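Local atomic coordinates of beta-hexosaminidase Amuc_2018 (Akkermansia muciniphila, PDB entry 6JEB), a protein that hydrolyses terminal non-reducing N-acetylhexosamine residues from N-acetyl-beta-D-hexosaminides, including N-glycans and chitobiose. Residues Leu34-Gln46 against Gly78-Tyr90. Numbering follows the deposited sequence.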
ATOM      1  N   LEU A  34      27.067  -8.162  -7.577  1.00 23.18           N
ATOM      2  CA  LEU A  34      25.917  -7.883  -6.733  1.00 18.67           C
ATOM      3  C   LEU A  34      24.633  -8.098  -7.522  1.00 17.70           C
ATOM      4  O   LEU A  34      24.582  -7.872  -8.733  1.00 18.83           O
ATOM      5  CB  LEU A  34      25.951  -6.434  -6.247  1.00 18.66           C
ATOM      6  CG  LEU A  34      27.023  -6.074  -5.214  1.00 18.94           C
ATOM      7  CD1 LEU A  34      27.071  -4.558  -5.018  1.00 19.80           C
ATOM      8  CD2 LEU A  34      26.752  -6.773  -3.894  1.00 21.99           C
ATOM      9  N   GLU A  35      23.594  -8.539  -6.825  1.00 17.09           N
ATOM     10  CA  GLU A  35      22.292  -8.643  -7.463  1.00 16.56           C
ATOM     11  C   GLU A  35      21.752  -7.247  -7.782  1.00 15.30           C
ATOM     12  O   GLU A  35      22.207  -6.236  -7.235  1.00 14.85           O
ATOM     13  CB  GLU A  35      21.325  -9.424  -6.574  1.00 18.68           C
ATOM     14  CG  GLU A  35      21.780 -10.859  -6.272  1.00 22.88           C
ATOM     15  CD  GLU A  35      21.950 -11.712  -7.520  1.00 30.66           C
ATOM     16  OE1 GLU A  35      21.070 -11.656  -8.409  1.00 33.50           O
ATOM     17  OE2 GLU A  35      22.964 -12.442  -7.606  1.00 32.60           O
ATOM     18  N   THR A  36      20.775  -7.190  -8.692  1.00 15.74           N
ATOM     19  CA  THR A  36      20.347  -5.894  -9.218  1.00 16.28           C
ATOM     20  C   THR A  36      19.670  -5.026  -8.168  1.00 15.40           C
ATOM     21  O   THR A  36      19.596  -3.803  -8.356  1.00 15.40           O
ATOM     22  CB  THR A  36      19.433  -6.058 -10.434  1.00 18.10           C
ATOM     23  OG1 THR A  36      18.252  -6.773 -10.056  1.00 19.99           O
ATOM     24  CG2 THR A  36      20.153  -6.815 -11.545  1.00 20.46           C
ATOM     25  N   ASP A  37      19.179  -5.626  -7.082  1.00 13.94           N
ATOM     26  CA  ASP A  37      18.541  -4.916  -5.979  1.00 12.95           C
ATOM     27  C   ASP A  37      19.481  -4.692  -4.799  1.00 12.45           C
ATOM     28  O   ASP A  37      19.027  -4.271  -3.728  1.00 13.99           O
ATOM     29  CB  ASP A  37      17.288  -5.672  -5.509  1.00 14.24           C
ATOM     30  CG  ASP A  37      17.598  -7.096  -5.040  1.00 15.07           C
ATOM     31  OD1 ASP A  37      18.605  -7.676  -5.477  1.00 18.00           O
ATOM     32  OD2 ASP A  37      16.824  -7.653  -4.241  1.00 16.22           O
ATOM     33  N   ALA A  38      20.780  -4.934  -4.973  1.00 12.70           N
ATOM     34  CA  ALA A  38      21.737  -4.939  -3.877  1.00 12.48           C
ATOM     35  C   ALA A  38      22.768  -3.828  -4.057  1.00 13.48           C
ATOM     36  O   ALA A  38      23.036  -3.366  -5.173  1.00 13.38           O
ATOM     37  CB  ALA A  38      22.445  -6.295  -3.795  1.00 13.99           C
ATOM     38  N   TYR A  39      23.355  -3.394  -2.943  1.00 11.96           N
ATOM     39  CA  TYR A  39      24.428  -2.409  -2.995  1.00 12.33           C
ATOM     40  C   TYR A  39      25.456  -2.715  -1.910  1.00 12.39           C
ATOM     41  O   TYR A  39      25.185  -3.437  -0.942  1.00 12.77           O
ATOM     42  CB  TYR A  39      23.910  -0.946  -2.879  1.00 12.40           C
ATOM     43  CG  TYR A  39      23.372  -0.633  -1.504  1.00 11.30           C
ATOM     44  CD1 TYR A  39      24.215  -0.161  -0.498  1.00 12.93           C
ATOM     45  CD2 TYR A  39      22.030  -0.837  -1.195  1.00 12.38           C
ATOM     46  CE1 TYR A  39      23.745   0.091   0.771  1.00 13.09           C
ATOM     47  CE2 TYR A  39      21.544  -0.577   0.070  1.00 12.48           C
ATOM     48  CZ  TYR A  39      22.413  -0.121   1.056  1.00 12.22           C
ATOM     49  OH  TYR A  39      21.959   0.113   2.331  1.00 13.01           O
ATOM     50  N   ARG A  40      26.646  -2.150  -2.093  1.00 11.89           N
ATOM     51  CA  ARG A  40      27.690  -2.134  -1.078  1.00 12.13           C
ATOM     52  C   ARG A  40      28.159  -0.694  -0.943  1.00 12.10           C
ATOM     53  O   ARG A  40      28.594  -0.083  -1.923  1.00 13.66           O
ATOM     54  CB  ARG A  40      28.857  -3.036  -1.476  1.00 13.91           C
ATOM     55  CG  ARG A  40      29.956  -3.112  -0.420  1.00 16.17           C
ATOM     56  CD  ARG A  40      31.200  -3.850  -0.943  1.00 22.95           C
ATOM     57  NE  ARG A  40      30.855  -5.117  -1.588  1.00 31.42           N
ATOM     58  CZ  ARG A  40      30.966  -5.363  -2.892  1.00 35.48           C
ATOM     59  NH1 ARG A  40      31.442  -4.435  -3.718  1.00 35.30           N
ATOM     60  NH2 ARG A  40      30.608  -6.548  -3.369  1.00 36.53           N
ATOM     61  N   LEU A  41      28.046  -0.143   0.260  1.00 12.88           N
ATOM     62  CA  LEU A  41      28.414   1.242   0.518  1.00 12.36           C
ATOM     63  C   LEU A  41      29.533   1.239   1.541  1.00 13.55           C
ATOM     64  O   LEU A  41      29.355   0.735   2.654  1.00 14.39           O
ATOM     65  CB  LEU A  41      27.207   2.027   1.029  1.00 12.66           C
ATOM     66  CG  LEU A  41      27.435   3.509   1.327  1.00 14.02           C
ATOM     67  CD1 LEU A  41      27.810   4.283   0.068  1.00 16.27           C
ATOM     68  CD2 LEU A  41      26.186   4.101   1.956  1.00 16.29           C
ATOM     69  N   THR A  42      30.688   1.780   1.162  1.00 14.23           N
ATOM     70  CA  THR A  42      31.860   1.812   2.030  1.00 14.60           C
ATOM     71  C   THR A  42      32.113   3.251   2.455  1.00 14.10           C
ATOM     72  O   THR A  42      32.275   4.139   1.608  1.00 15.44           O
ATOM     73  CB  THR A  42      33.077   1.225   1.314  1.00 14.69           C
ATOM     74  OG1 THR A  42      32.765  -0.112   0.896  1.00 15.79           O
ATOM     75  CG2 THR A  42      34.290   1.190   2.250  1.00 15.99           C
ATOM     76  N   VAL A  43      32.136   3.477   3.763  1.00 14.97           N
ATOM     77  CA  VAL A  43      32.363   4.793   4.347  1.00 14.92           C
ATOM     78  C   VAL A  43      33.814   4.846   4.808  1.00 15.11           C
ATOM     79  O   VAL A  43      34.236   4.026   5.634  1.00 16.60           O
ATOM     80  CB  VAL A  43      31.394   5.040   5.515  1.00 16.06           C
ATOM     81  CG1 VAL A  43      31.707   6.362   6.224  1.00 17.72           C
ATOM     82  CG2 VAL A  43      29.946   5.011   5.016  1.00 16.43           C
ATOM     83  N   THR A  44      34.588   5.778   4.256  1.00 16.08           N
ATOM     84  CA  THR A  44      35.992   5.974   4.590  1.00 16.53           C
ATOM     85  C   THR A  44      36.205   7.412   5.054  1.00 18.13           C
ATOM     86  O   THR A  44      35.348   8.272   4.827  1.00 18.15           O
ATOM     87  CB  THR A  44      36.904   5.702   3.377  1.00 17.63           C
ATOM     88  OG1 THR A  44      36.916   6.847   2.510  1.00 18.12           O
ATOM     89  CG2 THR A  44      36.460   4.456   2.607  1.00 18.76           C
ATOM     90  N   PRO A  45      37.341   7.721   5.694  1.00 18.56           N
ATOM     91  CA  PRO A  45      37.569   9.117   6.109  1.00 19.73           C
ATOM     92  C   PRO A  45      37.627  10.095   4.950  1.00 20.81           C
ATOM     93  O   PRO A  45      37.455  11.303   5.163  1.00 22.28           O
ATOM     94  CB  PRO A  45      38.911   9.052   6.851  1.00 20.50           C
ATOM     95  CG  PRO A  45      39.015   7.626   7.314  1.00 21.85           C
ATOM     96  CD  PRO A  45      38.404   6.827   6.196  1.00 19.92           C
ATOM     97  N   GLN A  46      37.878   9.618   3.736  1.00 20.17           N
ATOM     98  CA  GLN A  46      37.968  10.479   2.568  1.00 20.79           C
ATOM     99  C   GLN A  46      36.635  10.641   1.851  1.00 21.35           C
ATOM    100  O   GLN A  46      36.524  11.501   0.970  1.00 23.71           O
ATOM    101  CB  GLN A  46      39.001   9.922   1.580  1.00 22.06           C
ATOM    102  CG  GLN A  46      40.430   9.845   2.128  1.00 25.56           C
ATOM    103  CD  GLN A  46      40.665   8.661   3.061  1.00 28.07           C
ATOM    104  OE1 GLN A  46      40.065   7.598   2.905  1.00 29.87           O
ATOM    105  NE2 GLN A  46      41.550   8.845   4.035  1.00 29.81           N
ATOM    106  N   GLY A  78      31.655  13.283  13.694  1.00 26.91           N
ATOM    107  CA  GLY A  78      31.794  12.306  12.635  1.00 25.46           C
ATOM    108  C   GLY A  78      31.035  11.024  12.931  1.00 24.59           C
ATOM    109  O   GLY A  78      30.531  10.794  14.034  1.00 27.70           O
ATOM    110  N   ILE A  79      30.962  10.177  11.913  1.00 21.63           N
ATOM    111  CA  ILE A  79      30.289   8.884  12.020  1.00 20.12           C
ATOM    112  C   ILE A  79      31.339   7.802  11.816  1.00 19.89           C
ATOM    113  O   ILE A  79      32.421   8.062  11.263  1.00 20.99           O
ATOM    114  CB  ILE A  79      29.124   8.755  11.010  1.00 21.00           C
ATOM    115  CG1 ILE A  79      29.657   8.734   9.573  1.00 19.14           C
ATOM    116  CG2 ILE A  79      28.090   9.860  11.231  1.00 23.18           C
ATOM    117  CD1 ILE A  79      28.598   8.377   8.543  1.00 21.68           C
ATOM    118  N   PRO A  80      31.059   6.570  12.244  1.00 20.38           N
ATOM    119  CA  PRO A  80      32.031   5.493  12.035  1.00 21.38           C
ATOM    120  C   PRO A  80      32.222   5.209  10.557  1.00 19.03           C
ATOM    121  O   PRO A  80      31.303   5.351   9.744  1.00 19.27           O
ATOM    122  CB  PRO A  80      31.396   4.285  12.732  1.00 23.05           C
ATOM    123  CG  PRO A  80      30.307   4.814  13.563  1.00 24.83           C
ATOM    124  CD  PRO A  80      29.882   6.122  13.009  1.00 22.25           C
ATOM    125  N   CYS A  81      33.434   4.797  10.215  1.00 17.86           N
ATOM    126  CA  CYS A  81      33.676   4.185   8.923  1.00 16.94           C
ATOM    127  C   CYS A  81      33.189   2.740   8.953  1.00 17.37           C
ATOM    128  O   CYS A  81      32.929   2.169  10.016  1.00 18.35           O
ATOM    129  CB  CYS A  81      35.165   4.246   8.592  1.00 19.10           C
ATOM    130  SG  CYS A  81      35.725   5.930   8.258  1.00 21.56           S
ATOM    131  N   GLY A  82      33.042   2.150   7.775  1.00 16.51           N
ATOM    132  CA  GLY A  82      32.533   0.796   7.719  1.00 16.37           C
ATOM    133  C   GLY A  82      32.102   0.419   6.319  1.00 14.55           C
ATOM    134  O   GLY A  82      32.240   1.193   5.365  1.00 15.91           O
ATOM    135  N   VAL A  83      31.581  -0.804   6.217  1.00 14.46           N
ATOM    136  CA  VAL A  83      31.066  -1.351   4.967  1.00 13.66           C
ATOM    137  C   VAL A  83      29.649  -1.842   5.209  1.00 13.81           C
ATOM    138  O   VAL A  83      29.408  -2.626   6.136  1.00 15.28           O
ATOM    139  CB  VAL A  83      31.940  -2.510   4.446  1.00 14.49           C
ATOM    140  CG1 VAL A  83      31.435  -2.996   3.094  1.00 15.71           C
ATOM    141  CG2 VAL A  83      33.384  -2.083   4.345  1.00 17.40           C
ATOM    142  N   ILE A  84      28.722  -1.389   4.375  1.00 12.16           N
ATOM    143  CA  ILE A  84      27.326  -1.796   4.417  1.00 12.48           C
ATOM    144  C   ILE A  84      27.069  -2.611   3.159  1.00 13.25           C
ATOM    145  O   ILE A  84      27.277  -2.119   2.045  1.00 14.10           O
ATOM    146  CB  ILE A  84      26.401  -0.568   4.454  1.00 14.16           C
ATOM    147  CG1 ILE A  84      26.667   0.280   5.704  1.00 15.75           C
ATOM    148  CG2 ILE A  84      24.940  -1.002   4.369  1.00 14.50           C
ATOM    149  CD1 ILE A  84      26.177   1.719   5.569  1.00 16.88           C
ATOM    150  N   THR A  85      26.626  -3.856   3.321  1.00 13.11           N
ATOM    151  CA  THR A  85      26.258  -4.699   2.189  1.00 13.23           C
ATOM    152  C   THR A  85      24.800  -5.074   2.385  1.00 11.71           C
ATOM    153  O   THR A  85      24.447  -5.649   3.419  1.00 13.90           O
ATOM    154  CB  THR A  85      27.131  -5.955   2.139  1.00 13.04           C
ATOM    155  OG1 THR A  85      28.509  -5.577   2.238  1.00 15.87           O
ATOM    156  CG2 THR A  85      26.905  -6.712   0.830  1.00 15.28           C
ATOM    157  N   ASP A  86      23.953  -4.741   1.413  1.00 12.06           N
ATOM    158  CA  ASP A  86      22.532  -4.671   1.709  1.00 11.78           C
ATOM    159  C   ASP A  86      21.701  -5.114   0.515  1.00 12.92           C
ATOM    160  O   ASP A  86      22.024  -4.798  -0.636  1.00 13.65           O
ATOM    161  CB  ASP A  86      22.194  -3.222   2.071  1.00 12.50           C
ATOM    162  CG  ASP A  86      20.973  -3.092   2.956  1.00 11.63           C
ATOM    163  OD1 ASP A  86      20.435  -4.118   3.435  1.00 13.31           O
ATOM    164  OD2 ASP A  86      20.559  -1.931   3.170  1.00 13.42           O
ATOM    165  N   LYS A  87      20.610  -5.826   0.807  1.00 13.20           N
ATOM    166  CA  LYS A  87      19.686  -6.350  -0.188  1.00 13.14           C
ATOM    167  C   LYS A  87      18.408  -6.671   0.566  1.00 14.28           C
ATOM    168  O   LYS A  87      18.491  -7.151   1.707  1.00 15.23           O
ATOM    169  CB  LYS A  87      20.265  -7.632  -0.817  1.00 16.16           C
ATOM    170  CG  LYS A  87      19.447  -8.234  -1.957  1.00 21.66           C
ATOM    171  CD  LYS A  87      20.028  -9.569  -2.424  1.00 21.62           C
ATOM    172  CE  LYS A  87      19.223 -10.146  -3.578  1.00 20.15           C
ATOM    173  NZ  LYS A  87      17.743 -10.149  -3.278  1.00 26.76           N
ATOM    174  N   PRO A  88      17.232  -6.420  -0.003  1.00 13.38           N
ATOM    175  CA  PRO A  88      15.990  -6.615   0.756  1.00 14.07           C
ATOM    176  C   PRO A  88      15.586  -8.074   0.907  1.00 12.91           C
ATOM    177  O   PRO A  88      15.735  -8.894  -0.004  1.00 14.12           O
ATOM    178  CB  PRO A  88      14.944  -5.879  -0.087  1.00 14.11           C
ATOM    179  CG  PRO A  88      15.492  -5.913  -1.479  1.00 14.06           C
ATOM    180  CD  PRO A  88      16.987  -5.744  -1.289  1.00 14.22           C
ATOM    181  N   ARG A  89      14.995  -8.358   2.068  1.00 13.22           N
ATOM    182  CA  ARG A  89      14.428  -9.677   2.328  1.00 12.68           C
ATOM    183  C   ARG A  89      13.285  -9.988   1.368  1.00 13.11           C
ATOM    184  O   ARG A  89      13.197 -11.106   0.836  1.00 14.75           O
ATOM    185  CB  ARG A  89      13.940  -9.750   3.776  1.00 13.67           C
ATOM    186  CG  ARG A  89      13.324 -11.092   4.140  1.00 14.44           C
ATOM    187  CD  ARG A  89      12.786 -11.125   5.556  1.00 14.53           C
ATOM    188  NE  ARG A  89      12.229 -12.441   5.871  1.00 15.53           N
ATOM    189  CZ  ARG A  89      11.460 -12.706   6.926  1.00 15.14           C
ATOM    190  NH1 ARG A  89      11.129 -11.739   7.785  1.00 15.66           N
ATOM    191  NH2 ARG A  89      11.010 -13.941   7.115  1.00 18.27           N
ATOM    192  N   TYR A  90      12.398  -9.012   1.136  1.00 13.60           N
ATOM    193  CA  TYR A  90      11.238  -9.202   0.287  1.00 13.05           C
ATOM    194  C   TYR A  90      11.209  -8.187  -0.842  1.00 12.85           C
ATOM    195  O   TYR A  90      11.570  -7.020  -0.644  1.00 13.94           O
ATOM    196  CB  TYR A  90       9.939  -9.045   1.071  1.00 13.43           C
ATOM    197  CG  TYR A  90       9.649 -10.177   2.008  1.00 15.03           C
ATOM    198  CD1 TYR A  90       9.251 -11.425   1.525  1.00 15.23           C
ATOM    199  CD2 TYR A  90       9.771 -10.008   3.382  1.00 15.65           C
ATOM    200  CE1 TYR A  90       8.975 -12.468   2.392  1.00 16.81           C
ATOM    201  CE2 TYR A  90       9.505 -11.046   4.257  1.00 16.29           C
ATOM    202  CZ  TYR A  90       9.109 -12.271   3.760  1.00 16.27           C
ATOM    203  OH  TYR A  90       8.840 -13.296   4.633  1.00 19.55           O
TER
HETATM  204  O   HOH W   1      30.498  -6.851   0.902  1.00 31.25           O
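Tyr-39 and Asp-86 face each other as a hydrogen-bonded antiparallel pair, and their side chains run side by side in the same direction. CB of Asp-86 sits over one face of the phenol ring, 3.3 Å from CZ of Tyr-39, with ring and carboxylate planes 74° apart. Tyr-39 CG lies between its backbone N and carbonyl carbon (chi1 69°), which brings the ring alongside Asp-86. OH of Tyr-39 is 2.6 Å from OD2 of Asp-86, a weak hydrogen bond; the same hydroxyl also hydrogen-bonds Thr-64 OG1 of helix 55-73, while OD1 of Asp-86 is held by Trp-426 NE1 and Ser-11 N. Ile-84 CG2 meets the ring obliquely, 3.9 Å from Tyr-39 CE1. Cutting Tyr-39 back to an alanine is likely to leave OD2 of Asp-86 without its hydroxyl partner and uncover CB of Asp-86 and CG2 of Ile-84. On the same face, Leu-41 CD2 meets Ile-84 CD1 at 4.3 Å. On the other, CG1 of Val-83 lies alongside Arg-40, 3.8 Å from its CG, and a water in the guanidinium plane, at its edge, accepts from Arg-40 NE and also hydrogen-bonds Thr-85 OG1. Beyond the strand ends, the Lys-87 chain, extended until it bends at chi4 (-49°), crosses Asp-37 and places Lys-87 NZ 2.8 Å from Asp-37 OD2, on that oxygen's syn lone pair, in a salt bridge. Six backbone hydrogen bonds fix the register. Strands 39-44 and 79-86 thus form an antiparallel ladder in the mixed sheet of the glycosyl hydrolase family 20 domain 2, with helix 55-73 packed on the Tyr-39 and Leu-41 face: an alpha/beta layer away from the active site.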